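Local coordinates for protein Rio2 kinase (Chaetomium thermophilum, PDB 4GYG) that probably transfers phosphate from ATP to serine and threonine residues of proteins, as a magnesium-dependent kinase of the RIO family, at residues A[109-114]-A[121-126]; A[226-231]-A[259-264]; A[234-239]-A[254-259]. One frame throughout, in Å; residues are numbered along the deposited sequence.

Contact 1 (A[109-114]-A[121-126]); sequences SDIMIV and QKVLKI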
loop_
_atom_site.group_PDB
_atom_site.type_symbol
_atom_site.label_atom_id
_atom_site.label_comp_id
_atom_site.label_asym_id
_atom_site.label_seq_id
_atom_site.Cartn_x
_atom_site.Cartn_y
_atom_site.Cartn_z
ATOM N N SER A 109 -6.454 0.251 -3.029
ATOM C CA SER A 109 -5.403 -0.682 -3.438
ATOM C C SER A 109 -5.975 -2.008 -3.924
ATOM O O SER A 109 -7.161 -2.294 -3.762
ATOM C CB SER A 109 -4.412 -0.941 -2.295
ATOM O OG SER A 109 -5.039 -1.606 -1.216
ATOM N N ASP A 110 -5.119 -2.813 -4.537
ATOM C CA ASP A 110 -5.487 -4.167 -4.908
ATOM C C ASP A 110 -4.530 -5.159 -4.273
ATOM O O ASP A 110 -3.359 -4.843 -4.045
ATOM C CB ASP A 110 -5.457 -4.334 -6.411
ATOM C CG ASP A 110 -6.533 -3.553 -7.090
ATOM O OD1 ASP A 110 -7.576 -3.309 -6.433
ATOM O OD2 ASP A 110 -6.331 -3.195 -8.276
ATOM N N ILE A 111 -5.038 -6.355 -3.988
ATOM C CA ILE A 111 -4.241 -7.430 -3.395
ATOM C C ILE A 111 -4.269 -8.679 -4.276
ATOM O O ILE A 111 -5.339 -9.223 -4.586
ATOM C CB ILE A 111 -4.741 -7.795 -1.975
ATOM C CG1 ILE A 111 -4.400 -6.679 -0.994
ATOM C CG2 ILE A 111 -4.106 -9.090 -1.487
ATOM C CD1 ILE A 111 -2.926 -6.322 -0.984
ATOM N N MET A 112 -3.081 -9.122 -4.682
ATOM C CA MET A 112 -2.919 -10.362 -5.423
ATOM C C MET A 112 -2.079 -11.352 -4.606
ATOM O O MET A 112 -1.140 -10.946 -3.904
ATOM C CB MET A 112 -2.210 -10.042 -6.717
ATOM C CG MET A 112 -2.335 -11.087 -7.788
ATOM S SD MET A 112 -1.724 -10.399 -9.334
ATOM C CE MET A 112 -2.294 -8.708 -9.199
ATOM N N ILE A 113 -2.410 -12.638 -4.661
ATOM C CA ILE A 113 -1.525 -13.629 -4.066
ATOM C C ILE A 113 -0.566 -14.143 -5.139
ATOM O O ILE A 113 -0.979 -14.499 -6.244
ATOM C CB ILE A 113 -2.278 -14.792 -3.424
ATOM C CG1 ILE A 113 -3.291 -14.270 -2.394
ATOM C CG2 ILE A 113 -1.290 -15.804 -2.804
ATOM C CD1 ILE A 113 -2.720 -13.269 -1.389
ATOM N N VAL A 114 0.725 -14.144 -4.824
ATOM C CA VAL A 114 1.730 -14.587 -5.769
ATOM C C VAL A 114 2.559 -15.728 -5.166
ATOM O O VAL A 114 2.475 -16.027 -3.965
ATOM C CB VAL A 114 2.648 -13.428 -6.174
ATOM C CG1 VAL A 114 1.837 -12.241 -6.666
ATOM C CG2 VAL A 114 3.528 -13.014 -5.002
ATOM N N GLN A 121 4.304 -18.670 -1.049
ATOM C CA GLN A 121 3.244 -17.709 -1.332
ATOM C C GLN A 121 3.527 -16.368 -0.662
ATOM O O GLN A 121 3.951 -16.306 0.486
ATOM C CB GLN A 121 1.886 -18.237 -0.860
ATOM C CG GLN A 121 1.567 -19.633 -1.337
ATOM C CD GLN A 121 0.110 -20.038 -1.098
ATOM O OE1 GLN A 121 -0.644 -19.361 -0.385
ATOM N NE2 GLN A 121 -0.290 -21.150 -1.701
ATOM N N LYS A 122 3.296 -15.294 -1.402
ATOM C CA LYS A 122 3.523 -13.948 -0.907
ATOM C C LYS A 122 2.388 -13.005 -1.358
ATOM O O LYS A 122 1.489 -13.387 -2.109
ATOM C CB LYS A 122 4.894 -13.424 -1.388
ATOM C CG LYS A 122 6.042 -14.399 -1.211
ATOM C CD LYS A 122 7.225 -14.102 -2.140
ATOM C CE LYS A 122 8.475 -14.893 -1.711
ATOM N NZ LYS A 122 9.728 -14.469 -2.425
ATOM N N VAL A 123 2.449 -11.762 -0.894
ATOM C CA VAL A 123 1.428 -10.760 -1.221
ATOM C C VAL A 123 1.983 -9.657 -2.110
ATOM O O VAL A 123 3.053 -9.109 -1.855
ATOM C CB VAL A 123 0.799 -10.145 0.072
ATOM C CG1 VAL A 123 -0.043 -8.890 -0.238
ATOM C CG2 VAL A 123 -0.011 -11.194 0.793
ATOM N N LEU A 124 1.260 -9.368 -3.178
ATOM C CA LEU A 124 1.582 -8.262 -4.057
ATOM C C LEU A 124 0.497 -7.227 -3.837
ATOM O O LEU A 124 -0.676 -7.473 -4.137
ATOM C CB LEU A 124 1.597 -8.728 -5.511
ATOM C CG LEU A 124 1.756 -7.727 -6.655
ATOM C CD1 LEU A 124 3.115 -7.060 -6.648
ATOM C CD2 LEU A 124 1.560 -8.480 -7.941
ATOM N N LYS A 125 0.880 -6.094 -3.260
ATOM C CA LYS A 125 -0.062 -5.006 -3.055
ATOM C C LYS A 125 0.148 -3.932 -4.130
ATOM O O LYS A 125 1.281 -3.535 -4.414
ATOM C CB LYS A 125 0.073 -4.426 -1.657
ATOM C CG LYS A 125 -0.782 -3.188 -1.403
ATOM C CD LYS A 125 -0.589 -2.696 0.020
ATOM C CE LYS A 125 -1.376 -1.423 0.298
ATOM N NZ LYS A 125 -1.640 -1.269 1.779
ATOM N N ILE A 126 -0.942 -3.521 -4.771
ATOM C CA ILE A 126 -0.866 -2.515 -5.810
ATOM C C ILE A 126 -1.648 -1.291 -5.380
ATOM O O ILE A 126 -2.843 -1.385 -5.117
ATOM C CB ILE A 126 -1.434 -3.018 -7.134
ATOM C CG1 ILE A 126 -0.739 -4.313 -7.545
ATOM C CG2 ILE A 126 -1.335 -1.922 -8.216
ATOM C CD1 ILE A 126 -1.411 -5.027 -8.701
#
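Gln121 and Val114 meet beside the turn of an antiparallel beta hairpin in the five-stranded sheet of the RIO kinase domain, in the lobe that carries the nucleotide-binding lysine. Gln121 CA makes a CH...O contact with Val114 O at 3.2 Å, and the same oxygen accepts a hydrogen bond from Lys122 N. The Lys122 stem lies against Val114 CG2, while its extended chain leaves 109-114 behind. Val123 lies on the other face of the sheet with its two methyls spread: CG1, anti to the backbone N (chi1 168°), meets Ile111 CD1 at 3.9 Å, and CG2 meets Ile113 CD1 at 4.1 Å. Leu124 exchanges both backbone bonds with Met112, each 3.0 Å between N and O. Its CB lies 3.7 Å from Val114 CG1, and its side chain lies beside that of Met112, CD2 next to SD. Lys125, an ADP-binding residue, is extended throughout; Ile111 CD1 presses on its CB at 3.6 Å and Ser109 OG flanks CE; NZ forms the salt bridge to Glu163 familiar from protein kinases. Through Val123 and Lys125 the strand also bonds to strand 187-191. Ile126 closes the ladder with two bonds to Asp110, whose carboxylate is held by Arg128 and Arg131. The Met112 chain, bent at its last torsion (chi3 -37°), brings CE to 3.8 Å from Ile126 CD1.

Contact 2 (A[226-231]-A[259-264]); sequences LIHGDF and FPQMVS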
loop_
_atom_site.group_PDB
_atom_site.type_symbol
_atom_site.label_atom_id
_atom_site.label_comp_id
_atom_site.label_asym_id
_atom_site.label_seq_id
_atom_site.Cartn_x
_atom_site.Cartn_y
_atom_site.Cartn_z
ATOM N N LEU A 226 5.793 7.796 15.217
ATOM C CA LEU A 226 4.789 7.497 14.193
ATOM C C LEU A 226 3.340 7.504 14.653
ATOM O O LEU A 226 3.014 7.095 15.780
ATOM C CB LEU A 226 5.080 6.155 13.552
ATOM C CG LEU A 226 6.313 6.224 12.673
ATOM C CD1 LEU A 226 6.652 4.841 12.194
ATOM C CD2 LEU A 226 6.037 7.183 11.508
ATOM N N ILE A 227 2.476 7.970 13.752
ATOM C CA ILE A 227 1.035 7.808 13.884
ATOM C C ILE A 227 0.518 7.116 12.636
ATOM O O ILE A 227 0.653 7.631 11.523
ATOM C CB ILE A 227 0.319 9.160 14.064
ATOM C CG1 ILE A 227 0.834 9.877 15.316
ATOM C CG2 ILE A 227 -1.200 8.974 14.125
ATOM C CD1 ILE A 227 0.394 11.302 15.374
ATOM N N HIS A 228 -0.060 5.936 12.819
ATOM C CA HIS A 228 -0.628 5.165 11.719
ATOM C C HIS A 228 -1.640 6.015 10.924
ATOM O O HIS A 228 -1.484 6.234 9.715
ATOM C CB HIS A 228 -1.277 3.900 12.286
ATOM C CG HIS A 228 -1.696 2.910 11.248
ATOM N ND1 HIS A 228 -2.896 3.005 10.573
ATOM C CD2 HIS A 228 -1.088 1.793 10.784
ATOM C CE1 HIS A 228 -2.998 1.998 9.726
ATOM N NE2 HIS A 228 -1.919 1.245 9.839
ATOM N N GLY A 229 -2.666 6.510 11.607
ATOM C CA GLY A 229 -3.559 7.466 10.994
ATOM C C GLY A 229 -4.882 6.894 10.510
ATOM O O GLY A 229 -5.889 7.602 10.461
ATOM N N ASP A 230 -4.891 5.617 10.149
ATOM C CA ASP A 230 -6.099 5.016 9.597
ATOM C C ASP A 230 -6.262 3.608 10.128
ATOM O O ASP A 230 -6.677 2.701 9.416
ATOM C CB ASP A 230 -6.069 5.030 8.072
ATOM C CG ASP A 230 -7.442 5.214 7.463
ATOM O OD1 ASP A 230 -8.410 5.486 8.211
ATOM O OD2 ASP A 230 -7.549 5.096 6.225
ATOM N N PHE A 231 -5.926 3.469 11.406
ATOM C CA PHE A 231 -6.075 2.262 12.220
ATOM C C PHE A 231 -7.459 1.622 12.217
ATOM O O PHE A 231 -7.949 1.264 13.281
ATOM C CB PHE A 231 -5.770 2.639 13.672
ATOM C CG PHE A 231 -4.664 1.849 14.295
ATOM C CD1 PHE A 231 -3.446 1.730 13.669
ATOM C CD2 PHE A 231 -4.838 1.246 15.530
ATOM C CE1 PHE A 231 -2.419 1.012 14.246
ATOM C CE2 PHE A 231 -3.814 0.516 16.118
ATOM C CZ PHE A 231 -2.600 0.402 15.472
ATOM N N PHE A 259 0.588 1.257 5.435
ATOM C CA PHE A 259 1.481 2.335 5.895
ATOM C C PHE A 259 1.686 3.614 5.042
ATOM O O PHE A 259 2.386 4.514 5.498
ATOM C CB PHE A 259 2.839 1.735 6.284
ATOM C CG PHE A 259 2.725 0.604 7.265
ATOM C CD1 PHE A 259 2.295 0.842 8.571
ATOM C CD2 PHE A 259 2.993 -0.695 6.879
ATOM C CE1 PHE A 259 2.170 -0.204 9.477
ATOM C CE2 PHE A 259 2.877 -1.739 7.776
ATOM C CZ PHE A 259 2.464 -1.499 9.082
ATOM N N PRO A 260 1.071 3.727 3.836
ATOM C CA PRO A 260 1.454 4.950 3.108
ATOM C C PRO A 260 0.855 6.242 3.727
ATOM O O PRO A 260 1.295 7.345 3.422
ATOM C CB PRO A 260 0.896 4.712 1.696
ATOM C CG PRO A 260 -0.351 3.854 1.915
ATOM C CD PRO A 260 -0.002 2.974 3.140
ATOM N N GLN A 261 -0.127 6.094 4.603
ATOM C CA GLN A 261 -0.772 7.239 5.241
ATOM C C GLN A 261 -0.183 7.593 6.625
ATOM O O GLN A 261 -0.721 8.454 7.315
ATOM C CB GLN A 261 -2.300 7.014 5.352
ATOM C CG GLN A 261 -2.740 6.069 6.475
ATOM C CD GLN A 261 -2.005 4.716 6.455
ATOM O OE1 GLN A 261 -1.784 4.132 5.405
ATOM N NE2 GLN A 261 -1.613 4.235 7.625
ATOM N N MET A 262 0.899 6.935 7.041
ATOM C CA MET A 262 1.511 7.268 8.337
ATOM C C MET A 262 1.986 8.705 8.333
ATOM O O MET A 262 2.402 9.219 7.294
ATOM C CB MET A 262 2.699 6.369 8.672
ATOM C CG MET A 262 2.320 5.038 9.281
ATOM S SD MET A 262 3.710 4.115 9.980
ATOM C CE MET A 262 2.835 3.349 11.334
ATOM N N VAL A 263 1.897 9.356 9.488
ATOM C CA VAL A 263 2.441 10.696 9.639
ATOM C C VAL A 263 3.325 10.789 10.877
ATOM O O VAL A 263 3.233 9.953 11.783
ATOM C CB VAL A 263 1.343 11.774 9.731
ATOM C CG1 VAL A 263 0.529 11.810 8.460
ATOM C CG2 VAL A 263 0.455 11.551 10.954
ATOM N N SER A 264 4.171 11.818 10.914
ATOM C CA SER A 264 5.038 12.061 12.060
ATOM C C SER A 264 4.259 12.581 13.283
ATOM O O SER A 264 3.294 13.344 13.150
ATOM C CB SER A 264 6.151 13.046 11.679
ATOM O OG SER A 264 6.851 13.513 12.829
#
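Ile227 and Val263 pair in a two-stranded antiparallel ladder joining the start of the His-Gly-Asp loop, counterpart of the HRD catalytic loop of protein kinases, to the segment after the metal-binding aspartate. Two backbone bonds hold it, Ile227 N to Val263 O and Val263 N to Ile227 O, both 2.9 Å. Met262 CA adds CH...O contacts to Ile227 O and His228 O. The side-chain bond comes from Gln261: its NE2 gives a hydrogen to His228 O at 2.9 Å, approaching from above the carbonyl plane, and also bonds Asp258 O, so two loop carbonyls share one amide. The folded chain (chi1 77°, chi2 -52°) that puts NE2 there also sets it over one face of the His228 ring, 3.3 Å above the plane, with ring and amide planes 44° apart. Phe231 CD1 lies over the opposite face, while His228 NE2 bonds Ile257 O and Asp230 N makes a weak bond to ND1; together these limit the ring's rotation. Apolar contacts flank the ladder: Leu226 CD1 meets Met262 SD at 3.8 Å, and Val263 CG2 touches Ile227 CB at 3.9 Å. Phe259 CE1 comes to the His228 rim, 4.0 Å from CD2. Helix 270-289 backs the 226-231 side, with Tyr273 on Ile227 and Arg276 and Asp277 bonded to the Gly229 backbone, whereas helix 149-172 packs on the other segment, Phe166 against Met262 and Ala159 against Pro260.

Contact 3 (A[234-239]-A[254-259]); sequences FNILIR and PIIIDF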
loop_
_atom_site.group_PDB
_atom_site.type_symbol
_atom_site.label_atom_id
_atom_site.label_comp_id
_atom_site.label_asym_id
_atom_site.label_seq_id
_atom_site.Cartn_x
_atom_site.Cartn_y
_atom_site.Cartn_z
ATOM N N PHE A 234 -9.577 -3.294 9.107
ATOM C CA PHE A 234 -9.164 -4.055 7.950
ATOM C C PHE A 234 -7.645 -3.977 8.011
ATOM O O PHE A 234 -6.924 -4.649 7.274
ATOM C CB PHE A 234 -9.698 -3.395 6.674
ATOM C CG PHE A 234 -11.204 -3.224 6.652
ATOM C CD1 PHE A 234 -11.996 -4.045 5.862
ATOM C CD2 PHE A 234 -11.825 -2.239 7.417
ATOM C CE1 PHE A 234 -13.373 -3.888 5.837
ATOM C CE2 PHE A 234 -13.204 -2.082 7.401
ATOM C CZ PHE A 234 -13.977 -2.905 6.610
ATOM N N ASN A 235 -7.190 -3.139 8.938
ATOM C CA ASN A 235 -5.795 -2.771 9.113
ATOM C C ASN A 235 -5.165 -3.516 10.298
ATOM O O ASN A 235 -3.942 -3.579 10.464
ATOM C CB ASN A 235 -5.739 -1.268 9.373
ATOM C CG ASN A 235 -5.732 -0.469 8.104
ATOM O OD1 ASN A 235 -5.473 -1.005 7.025
ATOM N ND2 ASN A 235 -6.003 0.824 8.215
ATOM N N ILE A 236 -6.016 -4.071 11.131
ATOM C CA ILE A 236 -5.558 -4.796 12.289
ATOM C C ILE A 236 -5.891 -6.283 12.099
ATOM O O ILE A 236 -7.067 -6.671 12.078
ATOM C CB ILE A 236 -6.197 -4.210 13.562
ATOM C CG1 ILE A 236 -5.817 -2.729 13.680
ATOM C CG2 ILE A 236 -5.769 -5.000 14.771
ATOM C CD1 ILE A 236 -6.782 -1.886 14.473
ATOM N N LEU A 237 -4.845 -7.090 11.909
ATOM C CA LEU A 237 -4.979 -8.529 11.722
ATOM C C LEU A 237 -4.705 -9.214 13.044
ATOM O O LEU A 237 -3.868 -8.760 13.821
ATOM C CB LEU A 237 -3.991 -9.046 10.679
ATOM C CG LEU A 237 -3.900 -8.273 9.374
ATOM C CD1 LEU A 237 -3.065 -9.055 8.348
ATOM C CD2 LEU A 237 -5.272 -7.931 8.829
ATOM N N ILE A 238 -5.407 -10.309 13.300
ATOM C CA ILE A 238 -5.246 -11.029 14.553
ATOM C C ILE A 238 -4.622 -12.371 14.256
ATOM O O ILE A 238 -5.073 -13.067 13.345
ATOM C CB ILE A 238 -6.601 -11.240 15.237
ATOM C CG1 ILE A 238 -7.171 -9.894 15.694
ATOM C CG2 ILE A 238 -6.468 -12.201 16.413
ATOM C CD1 ILE A 238 -6.207 -9.094 16.580
ATOM N N ARG A 239 -3.562 -12.719 14.987
ATOM C CA ARG A 239 -2.939 -14.025 14.802
ATOM C C ARG A 239 -3.391 -14.932 15.935
ATOM O O ARG A 239 -3.431 -14.513 17.092
ATOM C CB ARG A 239 -1.405 -13.940 14.739
ATOM C CG ARG A 239 -0.767 -15.155 14.035
ATOM C CD ARG A 239 0.657 -15.490 14.504
ATOM N NE ARG A 239 1.654 -14.513 14.065
ATOM C CZ ARG A 239 2.138 -14.427 12.826
ATOM N NH1 ARG A 239 1.713 -15.250 11.881
ATOM N NH2 ARG A 239 3.044 -13.508 12.525
ATOM N N PRO A 254 -1.817 -9.056 17.671
ATOM C CA PRO A 254 -2.211 -8.225 16.531
ATOM C C PRO A 254 -1.086 -7.991 15.529
ATOM O O PRO A 254 0.082 -7.978 15.889
ATOM C CB PRO A 254 -2.660 -6.918 17.184
ATOM C CG PRO A 254 -1.910 -6.859 18.466
ATOM C CD PRO A 254 -1.621 -8.276 18.902
ATOM N N ILE A 255 -1.461 -7.840 14.265
ATOM C CA ILE A 255 -0.525 -7.505 13.214
ATOM C C ILE A 255 -1.077 -6.301 12.445
ATOM O O ILE A 255 -2.245 -6.262 12.086
ATOM C CB ILE A 255 -0.239 -8.729 12.312
ATOM C CG1 ILE A 255 0.548 -9.771 13.111
ATOM C CG2 ILE A 255 0.554 -8.339 11.069
ATOM C CD1 ILE A 255 0.511 -11.142 12.515
ATOM N N ILE A 256 -0.233 -5.307 12.232
ATOM C CA ILE A 256 -0.649 -4.048 11.641
ATOM C C ILE A 256 -0.299 -4.063 10.164
ATOM O O ILE A 256 0.778 -4.551 9.787
ATOM C CB ILE A 256 0.076 -2.852 12.336
ATOM C CG1 ILE A 256 -0.276 -2.812 13.813
ATOM C CG2 ILE A 256 -0.329 -1.529 11.732
ATOM C CD1 ILE A 256 -1.777 -2.722 14.064
ATOM N N ILE A 257 -1.202 -3.553 9.327
ATOM C CA ILE A 257 -0.851 -3.297 7.922
ATOM C C ILE A 257 -1.304 -1.911 7.492
ATOM O O ILE A 257 -2.020 -1.221 8.245
ATOM C CB ILE A 257 -1.446 -4.338 6.947
ATOM C CG1 ILE A 257 -2.980 -4.239 6.894
ATOM C CG2 ILE A 257 -0.999 -5.737 7.318
ATOM C CD1 ILE A 257 -3.655 -5.304 6.044
ATOM N N ASP A 258 -0.895 -1.537 6.281
ATOM C CA ASP A 258 -1.275 -0.284 5.613
ATOM C C ASP A 258 -0.504 0.919 6.118
ATOM O O ASP A 258 -0.921 1.560 7.084
ATOM C CB ASP A 258 -2.771 0.006 5.745
ATOM C CG ASP A 258 -3.563 -0.476 4.572
ATOM O OD1 ASP A 258 -3.626 0.277 3.576
ATOM O OD2 ASP A 258 -4.129 -1.592 4.651
ATOM N N PHE A 259 0.588 1.257 5.435
ATOM C CA PHE A 259 1.481 2.335 5.895
ATOM C C PHE A 259 1.686 3.614 5.042
ATOM O O PHE A 259 2.386 4.514 5.498
ATOM C CB PHE A 259 2.839 1.735 6.284
ATOM C CG PHE A 259 2.725 0.604 7.265
ATOM C CD1 PHE A 259 2.295 0.842 8.571
ATOM C CD2 PHE A 259 2.993 -0.695 6.879
ATOM C CE1 PHE A 259 2.170 -0.204 9.477
ATOM C CE2 PHE A 259 2.877 -1.739 7.776
ATOM C CZ PHE A 259 2.464 -1.499 9.082
#
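Ile255, Asn235 and Leu237 carry most of this contact, the C-lobe beta hairpin that leads from the catalytic loop to the metal-binding aspartate of a kinase fold. Ile255 and Leu237 form its central hydrogen-bonded pair: Leu237 N reaches Ile255 O at 2.7 Å and Ile255 N reaches Leu237 O at 2.6 Å, with the two CB atoms side by side on one face. Beyond them the Ile255 chain runs out extended (chi2 162°), laying CD1 over one face of the Arg239 guanidinium, 3.5 Å from NH2 and offset toward the rim; Asp194 forms a salt bridge with Arg239 NH1. The Leu237 branches meet Ile257, CD1 lying 4.0 Å from Ile257 CG2 and the two chains crossing at about a right angle. Ile257 has CG1 wedged between its own N and carbonyl carbon (chi1 67°), which swings CD1 to 3.6 Å from Phe234 O.

Asn235 works through backbone and side chain. Its O accepts a bond from Ile257 N at 3.0 Å, one step past the ladder. Its OD1 stands 2.8 Å from Asp258 OD2, two acceptors that are close but not hydrogen-bonded, their planes 49° apart, consistent with a site shaped for magnesium, which both residues bind; Lys125 holds the other carboxylate oxygen, OD1. With a leucine in place of Asn235, Asp258 would probably lose its companion metal ligand and face an apolar branch instead. On the opposite face from Leu237, Ile236, Ile238, Pro254 and Ile256 pack on helix 207-223 through Leu210, Leu214 and Leu217, while strand 196-197 continues the sheet beyond 236-239.

Overall arrangement
Contacts 1 and 3 supply residues of the nucleotide and metal site; contact 2 adjoins contact 3. Contact 1 belongs to the lobe of the five-stranded sheet; contacts 2 and 3 lie in the other lobe, their centres about 13 Å apart. Contacts 1 and 3, about 15 Å between centres, touch through one salt bridge, Lys125 NZ to Asp258 OD1 at 3.1 Å, which brings together two ADP-binding residues from separate lobes. Contact 2 comes no nearer to contact 1 than about 5 Å between nearest atoms. The hairpin of contact 3 lies within the chain between the two segments of contact 2; they share Phe259, and Phe231 CZ packs on Ile256 CD1 at 3.5 Å, so contact 2 packs against the strand that leads to Asp258.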